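Local coordinates for protein putative poly(3-hydroxybutyrate) depolymerase LpqC (PDB 3D0K) that probably hydrolyses ester bonds, perhaps those of poly(3-hydroxybutyrate), as a member of the alpha/beta-hydrolase family, at residues 106-119 against 184-196. Residues are numbered along the deposited sequence; the frame is centred on the assembly and turned at random.
With SO4 (sulfate ion), chain F.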
loop_
_atom_site.group_PDB
_atom_site.type_symbol
_atom_site.label_atom_id
_atom_site.label_comp_id
_atom_site.label_asym_id
_atom_site.label_seq_id
_atom_site.Cartn_x
_atom_site.Cartn_y
_atom_site.Cartn_z
ATOM N N ALA A 106 -6.788 7.875 -11.806
ATOM C CA ALA A 106 -6.940 6.968 -12.945
ATOM C C ALA A 106 -7.616 7.666 -14.143
ATOM O O ALA A 106 -7.498 7.211 -15.289
ATOM C CB ALA A 106 -7.723 5.767 -12.563
ATOM N N PHE A 107 -8.353 8.732 -13.869
ATOM C CA PHE A 107 -9.135 9.401 -14.913
ATOM C C PHE A 107 -8.648 10.784 -15.143
ATOM O O PHE A 107 -8.212 11.425 -14.213
ATOM C CB PHE A 107 -10.614 9.447 -14.544
ATOM C CG PHE A 107 -11.225 8.105 -14.443
ATOM C CD1 PHE A 107 -11.411 7.512 -13.198
ATOM C CD2 PHE A 107 -11.585 7.407 -15.601
ATOM C CE1 PHE A 107 -11.949 6.226 -13.101
ATOM C CE2 PHE A 107 -12.136 6.136 -15.521
ATOM C CZ PHE A 107 -12.331 5.540 -14.252
ATOM N N THR A 108 -8.748 11.245 -16.390
ATOM C CA THR A 108 -8.572 12.643 -16.692
ATOM C C THR A 108 -9.818 13.352 -16.176
ATOM O O THR A 108 -10.804 12.707 -15.763
ATOM C CB THR A 108 -8.452 12.913 -18.233
ATOM O OG1 THR A 108 -9.679 12.556 -18.881
ATOM C CG2 THR A 108 -7.278 12.134 -18.843
ATOM N N ALA A 109 -9.801 14.683 -16.231
ATOM C CA ALA A 109 -10.944 15.462 -15.804
ATOM C C ALA A 109 -12.208 15.185 -16.629
ATOM O O ALA A 109 -13.316 15.288 -16.111
ATOM C CB ALA A 109 -10.600 16.947 -15.852
ATOM N N ALA A 110 -12.033 14.871 -17.914
ATOM C CA ALA A 110 -13.126 14.516 -18.797
ATOM C C ALA A 110 -13.678 13.090 -18.587
ATOM O O ALA A 110 -14.644 12.702 -19.252
ATOM C CB ALA A 110 -12.694 14.706 -20.231
ATOM N N GLY A 111 -13.067 12.329 -17.670
ATOM C CA GLY A 111 -13.476 10.958 -17.385
ATOM C C GLY A 111 -12.895 9.901 -18.305
ATOM O O GLY A 111 -13.406 8.796 -18.373
ATOM N N ASN A 112 -11.838 10.236 -19.040
ATOM C CA ASN A 112 -11.192 9.232 -19.887
ATOM C C ASN A 112 -10.008 8.618 -19.158
ATOM O O ASN A 112 -9.367 9.295 -18.331
ATOM C CB ASN A 112 -10.765 9.846 -21.196
ATOM C CG ASN A 112 -11.924 10.493 -21.890
ATOM O OD1 ASN A 112 -11.886 11.677 -22.199
ATOM N ND2 ASN A 112 -13.001 9.727 -22.078
ATOM N N PRO A 113 -9.704 7.355 -19.479
ATOM C CA PRO A 113 -8.591 6.762 -18.726
ATOM C C PRO A 113 -7.234 7.391 -19.030
ATOM O O PRO A 113 -6.943 7.696 -20.193
ATOM C CB PRO A 113 -8.612 5.285 -19.140
ATOM C CG PRO A 113 -9.407 5.203 -20.393
ATOM C CD PRO A 113 -10.261 6.455 -20.515
ATOM N N ARG A 114 -6.451 7.655 -17.990
ATOM C CA ARG A 114 -5.029 8.006 -18.135
ATOM C C ARG A 114 -4.231 6.690 -18.285
ATOM O O ARG A 114 -4.666 5.630 -17.809
ATOM C CB ARG A 114 -4.548 8.774 -16.887
ATOM C CG ARG A 114 -5.117 10.194 -16.807
ATOM C CD ARG A 114 -4.680 10.937 -15.515
ATOM N NE ARG A 114 -3.267 11.238 -15.550
ATOM C CZ ARG A 114 -2.376 10.702 -14.723
ATOM N NH1 ARG A 114 -2.785 9.852 -13.791
ATOM N NH2 ARG A 114 -1.070 11.029 -14.804
ATOM N N HIS A 115 -3.069 6.743 -18.942
ATOM C CA HIS A 115 -2.246 5.544 -19.030
ATOM C C HIS A 115 -1.791 5.120 -17.638
ATOM O O HIS A 115 -1.526 5.966 -16.789
ATOM C CB HIS A 115 -1.021 5.705 -19.953
ATOM C CG HIS A 115 -0.363 4.390 -20.246
ATOM N ND1 HIS A 115 0.400 3.710 -19.308
ATOM C CD2 HIS A 115 -0.427 3.582 -21.336
ATOM C CE1 HIS A 115 0.802 2.560 -19.820
ATOM N NE2 HIS A 115 0.317 2.459 -21.049
ATOM N N VAL A 116 -1.712 3.814 -17.407
ATOM C CA VAL A 116 -1.408 3.311 -16.059
ATOM C C VAL A 116 -0.051 3.779 -15.530
ATOM O O VAL A 116 0.149 3.835 -14.323
ATOM C CB VAL A 116 -1.542 1.737 -15.916
ATOM C CG1 VAL A 116 -2.974 1.295 -15.973
ATOM C CG2 VAL A 116 -0.670 1.023 -16.942
ATOM N N ASP A 117 0.899 4.140 -16.389
ATOM C CA ASP A 117 2.128 4.604 -15.770
ATOM C C ASP A 117 2.056 6.038 -15.292
ATOM O O ASP A 117 2.961 6.527 -14.625
ATOM C CB ASP A 117 3.391 4.308 -16.574
ATOM C CG ASP A 117 3.177 4.312 -18.006
ATOM O OD1 ASP A 117 2.838 5.400 -18.583
ATOM O OD2 ASP A 117 3.379 3.201 -18.576
ATOM N N GLY A 118 0.926 6.682 -15.559
ATOM C CA GLY A 118 0.683 8.023 -15.048
ATOM C C GLY A 118 -0.099 8.031 -13.741
ATOM O O GLY A 118 -0.318 9.103 -13.146
ATOM N N TRP A 119 -0.567 6.864 -13.314
ATOM C CA TRP A 119 -1.382 6.807 -12.090
ATOM C C TRP A 119 -0.495 7.041 -10.875
ATOM O O TRP A 119 0.723 6.810 -10.923
ATOM C CB TRP A 119 -2.153 5.472 -11.952
ATOM C CG TRP A 119 -3.159 5.177 -13.055
ATOM C CD1 TRP A 119 -3.337 5.863 -14.241
ATOM C CD2 TRP A 119 -4.096 4.112 -13.065
ATOM N NE1 TRP A 119 -4.337 5.268 -14.978
ATOM C CE2 TRP A 119 -4.829 4.204 -14.274
ATOM C CE3 TRP A 119 -4.415 3.092 -12.150
ATOM C CZ2 TRP A 119 -5.843 3.306 -14.596
ATOM C CZ3 TRP A 119 -5.433 2.180 -12.482
ATOM C CH2 TRP A 119 -6.123 2.296 -13.692
ATOM N N HIS A 184 -17.663 -3.900 -13.484
ATOM C CA HIS A 184 -17.868 -2.536 -12.979
ATOM C C HIS A 184 -16.703 -1.666 -13.388
ATOM O O HIS A 184 -15.564 -2.153 -13.510
ATOM C CB HIS A 184 -18.017 -2.524 -11.454
ATOM C CG HIS A 184 -18.938 -3.579 -10.951
ATOM N ND1 HIS A 184 -18.510 -4.631 -10.167
ATOM C CD2 HIS A 184 -20.254 -3.786 -11.178
ATOM C CE1 HIS A 184 -19.537 -5.420 -9.905
ATOM N NE2 HIS A 184 -20.601 -4.936 -10.514
ATOM N N ARG A 185 -17.003 -0.374 -13.613
ATOM C CA ARG A 185 -15.978 0.600 -13.933
ATOM C C ARG A 185 -15.137 0.832 -12.683
ATOM O O ARG A 185 -15.644 0.839 -11.562
ATOM C CB ARG A 185 -16.616 1.923 -14.346
ATOM C CG ARG A 185 -15.613 3.027 -14.832
ATOM C CD ARG A 185 -16.396 4.152 -15.538
ATOM N NE ARG A 185 -16.920 3.614 -16.807
ATOM C CZ ARG A 185 -16.263 3.700 -17.974
ATOM N NH1 ARG A 185 -15.083 4.344 -18.017
ATOM N NH2 ARG A 185 -16.781 3.180 -19.095
ATOM N N PHE A 186 -13.857 1.005 -12.900
ATOM C CA PHE A 186 -12.969 1.466 -11.843
ATOM C C PHE A 186 -13.503 2.766 -11.205
ATOM O O PHE A 186 -13.999 3.645 -11.919
ATOM C CB PHE A 186 -11.586 1.616 -12.442
ATOM C CG PHE A 186 -10.515 1.903 -11.450
ATOM C CD1 PHE A 186 -9.838 0.858 -10.836
ATOM C CD2 PHE A 186 -10.171 3.233 -11.128
ATOM C CE1 PHE A 186 -8.808 1.100 -9.885
ATOM C CE2 PHE A 186 -9.161 3.501 -10.160
ATOM C CZ PHE A 186 -8.454 2.433 -9.565
ATOM N N PRO A 187 -13.413 2.908 -9.860
ATOM C CA PRO A 187 -12.702 2.002 -8.947
ATOM C C PRO A 187 -13.543 0.820 -8.393
ATOM O O PRO A 187 -13.021 0.047 -7.580
ATOM C CB PRO A 187 -12.257 2.937 -7.837
ATOM C CG PRO A 187 -13.392 3.982 -7.760
ATOM C CD PRO A 187 -14.005 4.062 -9.138
ATOM N N GLU A 188 -14.804 0.661 -8.811
ATOM C CA GLU A 188 -15.592 -0.456 -8.263
ATOM C C GLU A 188 -15.089 -1.809 -8.806
ATOM O O GLU A 188 -15.032 -2.821 -8.059
ATOM C CB GLU A 188 -17.121 -0.292 -8.463
ATOM C CG GLU A 188 -17.847 -1.481 -7.759
ATOM C CD GLU A 188 -19.365 -1.499 -7.924
ATOM O OE1 GLU A 188 -20.032 -2.220 -7.131
ATOM O OE2 GLU A 188 -19.897 -0.806 -8.826
ATOM N N GLY A 189 -14.667 -1.793 -10.080
ATOM C CA GLY A 189 -14.135 -2.972 -10.781
ATOM C C GLY A 189 -12.957 -2.549 -11.632
ATOM O O GLY A 189 -12.413 -1.468 -11.411
ATOM N N LEU A 190 -12.581 -3.365 -12.625
ATOM C CA LEU A 190 -11.402 -3.105 -13.433
ATOM C C LEU A 190 -11.710 -2.526 -14.827
ATOM O O LEU A 190 -10.791 -2.377 -15.638
ATOM C CB LEU A 190 -10.591 -4.397 -13.591
ATOM C CG LEU A 190 -10.173 -5.084 -12.275
ATOM C CD1 LEU A 190 -9.636 -6.507 -12.562
ATOM C CD2 LEU A 190 -9.132 -4.235 -11.492
ATOM N N ASP A 191 -12.987 -2.225 -15.108
ATOM C CA ASP A 191 -13.382 -1.823 -16.463
ATOM C C ASP A 191 -13.155 -0.313 -16.647
ATOM O O ASP A 191 -13.091 0.420 -15.659
ATOM C CB ASP A 191 -14.850 -2.173 -16.749
ATOM C CG ASP A 191 -15.121 -2.425 -18.229
ATOM O OD1 ASP A 191 -14.154 -2.630 -19.003
ATOM O OD2 ASP A 191 -16.321 -2.465 -18.623
ATOM N N GLY A 192 -12.986 0.112 -17.901
ATOM C CA GLY A 192 -13.005 1.519 -18.246
ATOM C C GLY A 192 -11.712 2.297 -18.015
ATOM O O GLY A 192 -11.718 3.552 -18.118
ATOM N N VAL A 193 -10.612 1.569 -17.731
ATOM C CA VAL A 193 -9.307 2.186 -17.441
ATOM C C VAL A 193 -8.124 1.577 -18.192
ATOM O O VAL A 193 -6.983 1.754 -17.770
ATOM C CB VAL A 193 -9.008 2.172 -15.917
ATOM C CG1 VAL A 193 -9.779 3.280 -15.224
ATOM C CG2 VAL A 193 -9.279 0.774 -15.301
ATOM N N GLY A 194 -8.386 0.851 -19.281
ATOM C CA GLY A 194 -7.325 0.243 -20.106
ATOM C C GLY A 194 -6.571 -0.937 -19.481
ATOM O O GLY A 194 -5.436 -1.242 -19.867
ATOM N N LEU A 195 -7.202 -1.609 -18.531
ATOM C CA LEU A 195 -6.615 -2.813 -17.915
ATOM C C LEU A 195 -7.017 -4.061 -18.711
ATOM O O LEU A 195 -7.990 -4.031 -19.449
ATOM C CB LEU A 195 -7.085 -2.930 -16.473
ATOM C CG LEU A 195 -6.562 -1.831 -15.532
ATOM C CD1 LEU A 195 -7.152 -1.975 -14.121
ATOM C CD2 LEU A 195 -5.031 -1.788 -15.506
ATOM N N THR A 196 -6.274 -5.153 -18.555
ATOM C CA THR A 196 -6.512 -6.372 -19.377
ATOM C C THR A 196 -6.708 -7.601 -18.489
ATOM O O THR A 196 -6.451 -7.540 -17.287
ATOM C CB THR A 196 -5.310 -6.652 -20.278
ATOM O OG1 THR A 196 -4.190 -6.986 -19.460
ATOM C CG2 THR A 196 -4.959 -5.422 -21.130
HETATM S S SO4 F . -8.922 14.197 -22.167
HETATM O O1 SO4 F . -9.334 12.907 -21.617
HETATM O O2 SO4 F . -9.269 14.195 -23.587
HETATM O O3 SO4 F . -9.664 15.246 -21.479
HETATM O O4 SO4 F . -7.488 14.463 -22.040
HETATM O O HOH W 1 -5.229 3.160 -18.977
#
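Two long loops of the alpha/beta-hydrolase fold, one leading into helix 122-133 and the other into helix 197-205, meet around Val-193, which is wedged between Phe-107, Pro-113 and Trp-119. Val-193 CG1 lies 3.5 Å from Phe-107 CZ, and its CB sits at the edge of the indole, 3.6 Å from Trp-119 CZ2. With CG1 anti to the carbonyl carbon (chi1 -78°), that methyl is directed to the phenyl ring and CG2 to the indole rim. Pro-113 closes in on the backbone instead, its CB 3.6 Å from Val-193 CA. Phe-107 also turns its edge to the second loop, bringing CZ within 3.4 Å of Phe-186 O.

Next to this, Phe-186 and Trp-119 meet obliquely, ring planes at 39°. Pro-187 CB, after a cis peptide bond, lies over the centre of one face of the Phe-186 ring. Ala-106 CB lies over one face of the indole and 3.6 Å from Phe-186 CE2, while Val-116 CG1 covers the opposite indole face and touches Leu-195 CD2. Trp-119 is further fixed by its NE1, which donates to Arg-114 O (2.9 Å) from above the carbonyl plane. No direct hydrogen bond crosses between the loops; a water bridges them, donating to Arg-114 O and to Val-193 O.

Trp-119 and Leu-195 also rest on Ser-160 of helix 149-160, and Phe-186 on Arg-156. That helix probably starts at the nucleophile elbow of the fold. The contact is a small hydrophobic cluster joining two of the loops that lead into helices of the alpha/beta-hydrolase fold.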